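Local coordinates for cortical-lytic enzyme (Clostridium perfringens, PDB 5JIP), which probably hydrolyses peptidoglycan of the spore cortex during germination, as a muramidase of glycoside hydrolase family 25, at residues A[84-87]-A[88-92]. Residues are numbered along the deposited sequence; the frame is centred on the assembly and turned at random.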
ATOM      1  N   SER A  84      18.539  -7.550  26.820  1.00 15.22           N
ATOM      2  CA  SER A  84      18.047  -6.300  27.399  1.00 16.02           C
ATOM      3  C   SER A  84      17.178  -5.524  26.416  1.00  9.79           C
ATOM      4  O   SER A  84      16.347  -4.705  26.846  1.00 10.26           O
ATOM      5  CB  SER A  84      19.210  -5.412  27.867  1.00 15.29           C
ATOM      6  OG  SER A  84      20.000  -4.964  26.792  1.00 15.75           O
ATOM      7  N   ALA A  85      17.327  -5.782  25.113  1.00 12.80           N
ATOM      8  CA  ALA A  85      16.430  -5.151  24.147  1.00 10.26           C
ATOM      9  C   ALA A  85      15.034  -5.743  24.241  1.00 15.46           C
ATOM     10  O   ALA A  85      14.033  -5.012  24.152  1.00 10.94           O
ATOM     11  CB  ALA A  85      16.984  -5.288  22.734  1.00 10.19           C
ATOM     12  N   VAL A  86      14.949  -7.061  24.441  1.00 13.67           N
ATOM     13  CA  VAL A  86      13.655  -7.707  24.637  1.00 14.53           C
ATOM     14  C   VAL A  86      13.026  -7.238  25.939  1.00 15.90           C
ATOM     15  O   VAL A  86      11.829  -6.951  25.997  1.00 13.88           O
ATOM     16  CB  VAL A  86      13.826  -9.240  24.614  1.00 12.98           C
ATOM     17  CG1 VAL A  86      12.523  -9.942  24.910  1.00 14.07           C
ATOM     18  CG2 VAL A  86      14.372  -9.687  23.284  1.00 17.60           C
ATOM     19  N   ILE A  87      13.816  -7.169  27.013  1.00 13.50           N
ATOM     20  CA  ILE A  87      13.278  -6.722  28.298  1.00 12.02           C
ATOM     21  C   ILE A  87      12.732  -5.308  28.195  1.00 11.09           C
ATOM     22  O   ILE A  87      11.637  -5.011  28.693  1.00 11.16           O
ATOM     23  CB  ILE A  87      14.350  -6.820  29.393  1.00 13.75           C
ATOM     24  CG1 ILE A  87      14.612  -8.292  29.702  1.00 18.83           C
ATOM     25  CG2 ILE A  87      13.941  -6.018  30.643  1.00 17.90           C
ATOM     26  CD1 ILE A  87      15.897  -8.501  30.460  1.00 25.96           C
ATOM     27  N   GLN A  88      13.511  -4.398  27.610  1.00 12.61           N
ATOM     28  CA  GLN A  88      13.055  -3.021  27.530  1.00 11.91           C
ATOM     29  C   GLN A  88      11.848  -2.898  26.618  1.00  8.45           C
ATOM     30  O   GLN A  88      10.913  -2.153  26.932  1.00  8.03           O
ATOM     31  CB  GLN A  88      14.177  -2.106  27.080  1.00  9.09           C
ATOM     32  CG  GLN A  88      15.167  -1.842  28.215  1.00 14.18           C
ATOM     33  CD  GLN A  88      16.351  -1.037  27.793  1.00 13.15           C
ATOM     34  OE1 GLN A  88      16.220   0.037  27.188  1.00  8.72           O
ATOM     35  NE2 GLN A  88      17.533  -1.532  28.137  1.00 10.26           N
ATOM     36  N   ALA A  89      11.826  -3.638  25.505  1.00 10.52           N
ATOM     37  CA  ALA A  89      10.634  -3.603  24.659  1.00 10.77           C
ATOM     38  C   ALA A  89       9.407  -4.097  25.420  1.00 12.19           C
ATOM     39  O   ALA A  89       8.327  -3.492  25.344  1.00 10.03           O
ATOM     40  CB  ALA A  89      10.837  -4.428  23.388  1.00 14.06           C
ATOM     41  N   ASP A  90       9.547  -5.188  26.175  1.00 12.16           N
ATOM     42  CA  ASP A  90       8.406  -5.679  26.935  1.00 11.59           C
ATOM     43  C   ASP A  90       7.974  -4.672  27.992  1.00  7.31           C
ATOM     44  O   ASP A  90       6.780  -4.528  28.259  1.00  9.71           O
ATOM     45  CB  ASP A  90       8.728  -7.020  27.597  1.00 13.31           C
ATOM     46  CG  ASP A  90       8.719  -8.186  26.615  1.00 16.32           C
ATOM     47  OD1 ASP A  90       8.300  -8.029  25.444  1.00 15.46           O
ATOM     48  OD2 ASP A  90       9.132  -9.280  27.020  1.00 15.89           O
ATOM     49  N   GLN A  91       8.935  -3.987  28.625  1.00  9.27           N
ATOM     50  CA  GLN A  91       8.591  -3.001  29.653  1.00 10.06           C
ATOM     51  C   GLN A  91       7.851  -1.818  29.048  1.00  7.48           C
ATOM     52  O   GLN A  91       6.872  -1.323  29.621  1.00  8.89           O
ATOM     53  CB  GLN A  91       9.855  -2.518  30.357  1.00 12.63           C
ATOM     54  CG  GLN A  91      10.508  -3.560  31.278  1.00 15.48           C
ATOM     55  CD  GLN A  91      11.931  -3.175  31.697  1.00 13.32           C
ATOM     56  OE1 GLN A  91      12.625  -2.454  30.986  1.00 15.01           O
ATOM     57  NE2 GLN A  91      12.367  -3.670  32.840  1.00 14.24           N
ATOM     58  N   PHE A  92       8.326  -1.345  27.897  1.00 10.09           N
ATOM     59  CA  PHE A  92       7.681  -0.249  27.184  1.00  8.91           C
ATOM     60  C   PHE A  92       6.245  -0.610  26.802  1.00 10.13           C
ATOM     61  O   PHE A  92       5.318   0.187  27.002  1.00 10.03           O
ATOM     62  CB  PHE A  92       8.541   0.080  25.968  1.00  9.85           C
ATOM     63  CG  PHE A  92       8.085   1.274  25.160  1.00  7.38           C
ATOM     64  CD1 PHE A  92       7.525   2.398  25.758  1.00  6.29           C
ATOM     65  CD2 PHE A  92       8.260   1.271  23.782  1.00  9.04           C
ATOM     66  CE1 PHE A  92       7.146   3.485  24.991  1.00  9.48           C
ATOM     67  CE2 PHE A  92       7.879   2.357  23.019  1.00  5.33           C
ATOM     68  CZ  PHE A  92       7.318   3.463  23.614  1.00  6.39           C
TER
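Ile87 and Gln91, one helical turn apart, lie side by side. The methyl CG2 of Ile87 sits over the face of the Gln91 amide, 3.6 Å from its CD, in a non-polar contact although NE2 is a donor. CG2, anti to the backbone N, is set there as Gln91 extends beyond a CG anti to the carbonyl carbon (chi1 -71°). Val86 and Asp90 point the same way in a looser contact, CG1 of Val86 4.0 Å from OD2 of Asp90.

Backbone N-H groups of Gln88, Ala89, Asp90 and Gln91 bond to O of Ser84, Ala85, Val86 and Ile87 at 152-163°. Gln88 N lies above the Ser84 carbonyl plane, and Gln88 CB and CG each pass 3.4 Å from Ser84 O.

Polar ends bind neighbouring parts of the fold. Near the helix start, the small hydroxyl of Ser84 bonds Asp81 O and Trp130 NE1. Buried Gln88 offers an acceptor to His74 and a donor to Lys77 O; Asp90 forms a salt bridge with Arg137. Ala85, small enough for close approach, packs on Trp130 and Arg133.

The pairs four residues apart are those of a regular alpha-helix, here between strands 70-75 and 111-113 in a beta-alpha-beta unit of the TIM-barrel-like domain.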